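Local atomic coordinates of N-acetylgalactosaminyltransferase 7 (Homo sapiens, PDB entry 6IWR), a protein that is a glycosyltransferase of the GT-A class that joins a glycosyl transferase family 2 domain to a ricin-type beta-trefoil lectin domain. Residues A[144-157]-A[177-191]. Residues are numbered along the deposited sequence; the frame is centred on the assembly and turned at random.
Sequences ENLLTSSVVIVFHN and KYLAEIVLIDDFSNK
Phe155 and Asp186 meet at the C-terminal ends of two parallel strands, 149-155 and 179-186, joined by helix 160-173 in a beta-alpha-beta crossover of the GT-A domain, a Rossmann-like design. Packing is tight on the face toward that helix: Val151 CG2 lies 3.6 Å from Ile182 CG2, and Ile153 CD1 and Leu184 CD2 pack side by side, with Val167 against both residues. It is also tight at buried Tyr178, where Leu146 CD1 sits over one ring face, toward the rim, and Tyr178 OH donates to the backbone O of Glu144, in plane at the ring's edge. Regular parallel-sheet bonds run from Val183 N–Val151 O to Asp187 N–Phe155 O. A chi1 of 72° sets Phe155 CG between the backbone N and carbonyl carbon, placing the ring over the neighbouring strand, with Asp186 CA 4.0 Å from its centroid in a CH-pi contact. Ser189 N closes an Asx motif on Asp186 OD1, and Ser189 OG adds a second bond from above the carboxylate plane; OD2 pairs with Arg213. The solvent side is looser: the Glu144 side chain is exposed, and beside exposed Asn190, Asn157 ND2 gives a weak bond to Asn190 OD1, the amides nearly perpendicular (89°), while Asn157 OD1 accepts Asn190 N on a lone pair at 2.9 Å.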
loop_
_atom_site.group_PDB
_atom_site.type_symbol
_atom_site.label_atom_id
_atom_site.label_comp_id
_atom_site.label_asym_id
_atom_site.label_seq_id
_atom_site.Cartn_x
_atom_site.Cartn_y
_atom_site.Cartn_z
ATOM N N GLU A 144 18.381 -27.566 -37.129
ATOM C CA GLU A 144 17.076 -28.105 -37.590
ATOM C C GLU A 144 16.796 -29.463 -37.026
ATOM O O GLU A 144 15.736 -30.000 -37.173
ATOM C CB GLU A 144 16.967 -28.223 -39.111
ATOM C CG GLU A 144 17.000 -26.930 -39.873
ATOM C CD GLU A 144 18.013 -26.928 -40.983
ATOM O OE1 GLU A 144 18.957 -27.713 -40.941
ATOM O OE2 GLU A 144 17.870 -26.122 -41.908
ATOM N N ASN A 145 17.766 -29.945 -36.296
ATOM C CA ASN A 145 17.888 -31.270 -35.787
ATOM C C ASN A 145 17.359 -31.294 -34.350
ATOM O O ASN A 145 17.646 -32.190 -33.585
ATOM C CB ASN A 145 19.370 -31.563 -35.842
ATOM C CG ASN A 145 19.692 -32.972 -35.567
ATOM O OD1 ASN A 145 18.920 -33.853 -35.856
ATOM N ND2 ASN A 145 20.844 -33.201 -35.017
ATOM N N LEU A 146 16.600 -30.267 -34.001
ATOM C CA LEU A 146 16.124 -30.002 -32.663
ATOM C C LEU A 146 15.119 -30.987 -32.122
ATOM O O LEU A 146 14.439 -31.662 -32.864
ATOM C CB LEU A 146 15.486 -28.626 -32.635
ATOM C CG LEU A 146 16.289 -27.455 -33.169
ATOM C CD1 LEU A 146 15.370 -26.414 -33.777
ATOM C CD2 LEU A 146 17.119 -26.861 -32.054
ATOM N N LEU A 147 15.055 -31.073 -30.805
ATOM C CA LEU A 147 14.061 -31.870 -30.112
ATOM C C LEU A 147 12.678 -31.277 -30.285
ATOM O O LEU A 147 12.528 -30.083 -30.404
ATOM C CB LEU A 147 14.369 -31.893 -28.624
ATOM C CG LEU A 147 15.254 -32.913 -27.916
ATOM C CD1 LEU A 147 15.831 -33.961 -28.828
ATOM C CD2 LEU A 147 16.350 -32.237 -27.129
ATOM N N THR A 148 11.658 -32.115 -30.285
ATOM C CA THR A 148 10.280 -31.636 -30.242
ATOM C C THR A 148 9.905 -31.194 -28.820
ATOM O O THR A 148 10.614 -31.472 -27.854
ATOM C CB THR A 148 9.333 -32.726 -30.709
ATOM O OG1 THR A 148 9.393 -33.823 -29.784
ATOM C CG2 THR A 148 9.728 -33.216 -32.104
ATOM N N SER A 149 8.766 -30.513 -28.673
ATOM C CA SER A 149 8.379 -30.046 -27.345
ATOM C C SER A 149 6.881 -30.147 -27.100
ATOM O O SER A 149 6.059 -29.906 -27.997
ATOM C CB SER A 149 8.820 -28.584 -27.104
ATOM O OG SER A 149 10.231 -28.478 -27.103
ATOM N N SER A 150 6.532 -30.474 -25.860
ATOM C CA SER A 150 5.195 -30.221 -25.336
ATOM C C SER A 150 5.253 -28.913 -24.552
ATOM O O SER A 150 6.031 -28.809 -23.597
ATOM C CB SER A 150 4.749 -31.379 -24.440
ATOM O OG SER A 150 4.708 -32.615 -25.156
ATOM N N VAL A 151 4.490 -27.898 -24.951
ATOM C CA VAL A 151 4.378 -26.731 -24.080
ATOM C C VAL A 151 3.202 -26.967 -23.141
ATOM O O VAL A 151 2.102 -27.338 -23.577
ATOM C CB VAL A 151 4.246 -25.398 -24.861
ATOM C CG1 VAL A 151 5.066 -25.373 -26.149
ATOM C CG2 VAL A 151 2.806 -24.997 -25.127
ATOM N N VAL A 152 3.437 -26.808 -21.843
ATOM C CA VAL A 152 2.385 -26.981 -20.853
ATOM C C VAL A 152 2.125 -25.632 -20.209
ATOM O O VAL A 152 3.064 -24.912 -19.855
ATOM C CB VAL A 152 2.732 -28.062 -19.811
ATOM C CG1 VAL A 152 3.740 -29.075 -20.379
ATOM C CG2 VAL A 152 3.256 -27.452 -18.624
ATOM N N ILE A 153 0.852 -25.271 -20.135
ATOM C CA ILE A 153 0.376 -24.032 -19.542
ATOM C C ILE A 153 -0.564 -24.444 -18.421
ATOM O O ILE A 153 -1.624 -25.034 -18.674
ATOM C CB ILE A 153 -0.353 -23.139 -20.559
ATOM C CG1 ILE A 153 0.552 -22.780 -21.719
ATOM C CG2 ILE A 153 -0.858 -21.853 -19.895
ATOM C CD1 ILE A 153 -0.210 -22.240 -22.857
ATOM N N VAL A 154 -0.174 -24.160 -17.200
ATOM C CA VAL A 154 -1.030 -24.352 -16.043
ATOM C C VAL A 154 -1.828 -23.074 -15.846
ATOM O O VAL A 154 -1.269 -21.975 -15.867
ATOM C CB VAL A 154 -0.187 -24.695 -14.801
ATOM C CG1 VAL A 154 -1.061 -24.715 -13.547
ATOM C CG2 VAL A 154 0.550 -26.012 -15.022
ATOM N N PHE A 155 -3.140 -23.191 -15.698
ATOM C CA PHE A 155 -3.930 -21.996 -15.482
ATOM C C PHE A 155 -4.941 -22.227 -14.370
ATOM O O PHE A 155 -5.322 -23.362 -14.061
ATOM C CB PHE A 155 -4.622 -21.533 -16.772
ATOM C CG PHE A 155 -5.755 -22.403 -17.210
ATOM C CD1 PHE A 155 -7.050 -22.155 -16.768
ATOM C CD2 PHE A 155 -5.533 -23.446 -18.092
ATOM C CE1 PHE A 155 -8.107 -22.939 -17.178
ATOM C CE2 PHE A 155 -6.592 -24.251 -18.510
ATOM C CZ PHE A 155 -7.882 -24.003 -18.040
ATOM N N HIS A 156 -5.337 -21.115 -13.749
ATOM C CA HIS A 156 -6.413 -21.102 -12.759
ATOM C C HIS A 156 -7.187 -19.807 -12.964
ATOM O O HIS A 156 -6.651 -18.723 -12.726
ATOM C CB HIS A 156 -5.862 -21.209 -11.330
ATOM C CG HIS A 156 -6.894 -21.016 -10.258
ATOM N ND1 HIS A 156 -7.705 -22.039 -9.805
ATOM C CD2 HIS A 156 -7.251 -19.915 -9.555
ATOM C CE1 HIS A 156 -8.524 -21.572 -8.880
ATOM N NE2 HIS A 156 -8.266 -20.288 -8.707
ATOM N N ASN A 157 -8.430 -19.916 -13.426
ATOM C CA ASN A 157 -9.346 -18.782 -13.514
ATOM C C ASN A 157 -8.831 -17.671 -14.420
ATOM O O ASN A 157 -9.282 -16.527 -14.319
ATOM C CB ASN A 157 -9.663 -18.227 -12.127
ATOM C CG ASN A 157 -10.724 -19.043 -11.416
ATOM O OD1 ASN A 157 -11.317 -19.967 -11.999
ATOM N ND2 ASN A 157 -10.986 -18.704 -10.159
ATOM N N LYS A 177 6.603 -28.319 -36.941
ATOM C CA LYS A 177 7.154 -29.663 -36.808
ATOM C C LYS A 177 7.787 -29.915 -35.438
ATOM O O LYS A 177 7.963 -31.075 -35.050
ATOM C CB LYS A 177 8.160 -29.923 -37.922
ATOM C CG LYS A 177 9.359 -28.994 -37.900
ATOM C CD LYS A 177 10.411 -29.440 -38.903
ATOM C CE LYS A 177 10.123 -28.895 -40.287
ATOM N NZ LYS A 177 10.906 -27.649 -40.463
ATOM N N TYR A 178 8.132 -28.869 -34.683
ATOM C CA TYR A 178 8.668 -29.090 -33.338
ATOM C C TYR A 178 7.602 -29.052 -32.259
ATOM O O TYR A 178 7.872 -29.481 -31.137
ATOM C CB TYR A 178 9.771 -28.081 -33.014
ATOM C CG TYR A 178 10.814 -28.082 -34.096
ATOM C CD1 TYR A 178 11.779 -29.086 -34.159
ATOM C CD2 TYR A 178 10.783 -27.138 -35.114
ATOM C CE1 TYR A 178 12.714 -29.108 -35.175
ATOM C CE2 TYR A 178 11.715 -27.163 -36.127
ATOM C CZ TYR A 178 12.664 -28.149 -36.151
ATOM O OH TYR A 178 13.565 -28.153 -37.164
ATOM N N LEU A 179 6.394 -28.595 -32.573
ATOM C CA LEU A 179 5.343 -28.427 -31.579
ATOM C C LEU A 179 4.534 -29.711 -31.513
ATOM O O LEU A 179 3.644 -29.941 -32.332
ATOM C CB LEU A 179 4.461 -27.252 -31.945
ATOM C CG LEU A 179 3.978 -26.429 -30.761
ATOM C CD1 LEU A 179 2.558 -25.969 -30.996
ATOM C CD2 LEU A 179 4.101 -27.162 -29.451
ATOM N N ALA A 180 4.819 -30.548 -30.520
ATOM C CA ALA A 180 4.163 -31.847 -30.450
ATOM C C ALA A 180 2.724 -31.761 -29.949
ATOM O O ALA A 180 1.901 -32.612 -30.314
ATOM C CB ALA A 180 4.971 -32.781 -29.551
ATOM N N GLU A 181 2.407 -30.765 -29.113
ATOM C CA GLU A 181 1.120 -30.621 -28.436
ATOM C C GLU A 181 1.225 -29.428 -27.494
ATOM O O GLU A 181 2.315 -29.082 -27.029
ATOM C CB GLU A 181 0.740 -31.885 -27.640
ATOM C CG GLU A 181 1.649 -32.114 -26.434
ATOM C CD GLU A 181 1.322 -33.357 -25.612
ATOM O OE1 GLU A 181 0.183 -33.877 -25.742
ATOM O OE2 GLU A 181 2.216 -33.804 -24.834
ATOM N N ILE A 182 0.087 -28.805 -27.214
ATOM C CA ILE A 182 -0.012 -27.775 -26.194
ATOM C C ILE A 182 -0.978 -28.308 -25.151
ATOM O O ILE A 182 -2.173 -28.475 -25.427
ATOM C CB ILE A 182 -0.491 -26.428 -26.755
ATOM C CG1 ILE A 182 0.515 -25.881 -27.792
ATOM C CG2 ILE A 182 -0.700 -25.450 -25.597
ATOM C CD1 ILE A 182 0.048 -24.606 -28.538
ATOM N N VAL A 183 -0.464 -28.596 -23.963
ATOM C CA VAL A 183 -1.246 -29.192 -22.885
ATOM C C VAL A 183 -1.613 -28.094 -21.894
ATOM O O VAL A 183 -0.735 -27.543 -21.218
ATOM C CB VAL A 183 -0.459 -30.315 -22.192
ATOM C CG1 VAL A 183 -1.150 -30.727 -20.883
ATOM C CG2 VAL A 183 -0.294 -31.493 -23.120
ATOM N N LEU A 184 -2.897 -27.758 -21.811
ATOM C CA LEU A 184 -3.361 -26.829 -20.789
ATOM C C LEU A 184 -3.765 -27.646 -19.574
ATOM O O LEU A 184 -4.452 -28.663 -19.710
ATOM C CB LEU A 184 -4.532 -25.976 -21.280
ATOM C CG LEU A 184 -4.470 -25.336 -22.671
ATOM C CD1 LEU A 184 -5.826 -24.725 -23.011
ATOM C CD2 LEU A 184 -3.341 -24.290 -22.835
ATOM N N ILE A 185 -3.298 -27.233 -18.400
ATOM C CA ILE A 185 -3.628 -27.888 -17.139
ATOM C C ILE A 185 -4.514 -26.944 -16.344
ATOM O O ILE A 185 -4.052 -25.919 -15.822
ATOM C CB ILE A 185 -2.384 -28.267 -16.326
ATOM C CG1 ILE A 185 -1.480 -29.202 -17.111
ATOM C CG2 ILE A 185 -2.818 -28.931 -15.025
ATOM C CD1 ILE A 185 -2.010 -30.588 -17.215
ATOM N N ASP A 186 -5.785 -27.306 -16.238
ATOM C CA ASP A 186 -6.759 -26.555 -15.455
ATOM C C ASP A 186 -6.611 -26.942 -13.997
ATOM O O ASP A 186 -6.948 -28.069 -13.621
ATOM C CB ASP A 186 -8.165 -26.880 -15.938
ATOM C CG ASP A 186 -9.205 -26.042 -15.267
ATOM O OD1 ASP A 186 -8.914 -25.472 -14.187
ATOM O OD2 ASP A 186 -10.306 -25.939 -15.842
ATOM N N ASP A 187 -6.119 -26.028 -13.168
ATOM C CA ASP A 187 -5.996 -26.330 -11.740
ATOM C C ASP A 187 -7.250 -25.897 -10.979
ATOM O O ASP A 187 -7.215 -25.042 -10.090
ATOM C CB ASP A 187 -4.759 -25.676 -11.151
ATOM C CG ASP A 187 -4.354 -26.306 -9.841
ATOM O OD1 ASP A 187 -4.610 -27.523 -9.680
ATOM O OD2 ASP A 187 -3.805 -25.582 -8.980
ATOM N N PHE A 188 -8.378 -26.501 -11.362
ATOM C CA PHE A 188 -9.601 -26.445 -10.563
ATOM C C PHE A 188 -10.269 -25.067 -10.629
ATOM O O PHE A 188 -10.754 -24.561 -9.621
ATOM C CB PHE A 188 -9.314 -26.832 -9.108
ATOM C CG PHE A 188 -10.489 -27.407 -8.401
ATOM C CD1 PHE A 188 -11.185 -28.466 -8.958
ATOM C CD2 PHE A 188 -10.906 -26.900 -7.185
ATOM C CE1 PHE A 188 -12.287 -29.007 -8.314
ATOM C CE2 PHE A 188 -12.006 -27.438 -6.527
ATOM C CZ PHE A 188 -12.693 -28.490 -7.091
ATOM N N SER A 189 -10.301 -24.466 -11.820
ATOM C CA SER A 189 -10.949 -23.175 -12.018
ATOM C C SER A 189 -12.455 -23.271 -11.761
ATOM O O SER A 189 -13.069 -24.330 -11.904
ATOM C CB SER A 189 -10.703 -22.673 -13.446
ATOM O OG SER A 189 -9.327 -22.635 -13.790
ATOM N N ASN A 190 -13.065 -22.141 -11.401
ATOM C CA ASN A 190 -14.517 -22.095 -11.309
ATOM C C ASN A 190 -15.183 -21.245 -12.380
ATOM O O ASN A 190 -16.389 -21.387 -12.581
ATOM C CB ASN A 190 -14.963 -21.575 -9.936
ATOM C CG ASN A 190 -13.975 -20.628 -9.338
ATOM O OD1 ASN A 190 -12.941 -21.056 -8.821
ATOM N ND2 ASN A 190 -14.253 -19.331 -9.421
ATOM N N LYS A 191 -14.450 -20.380 -13.074
ATOM C CA LYS A 191 -15.085 -19.463 -14.010
ATOM C C LYS A 191 -15.574 -20.213 -15.245
ATOM O O LYS A 191 -14.855 -21.023 -15.839
ATOM C CB LYS A 191 -14.129 -18.327 -14.389
ATOM C CG LYS A 191 -13.348 -17.807 -13.198
ATOM C CD LYS A 191 -13.096 -16.307 -13.194
ATOM C CE LYS A 191 -13.392 -15.797 -11.791
ATOM N NZ LYS A 191 -13.101 -14.372 -11.501
#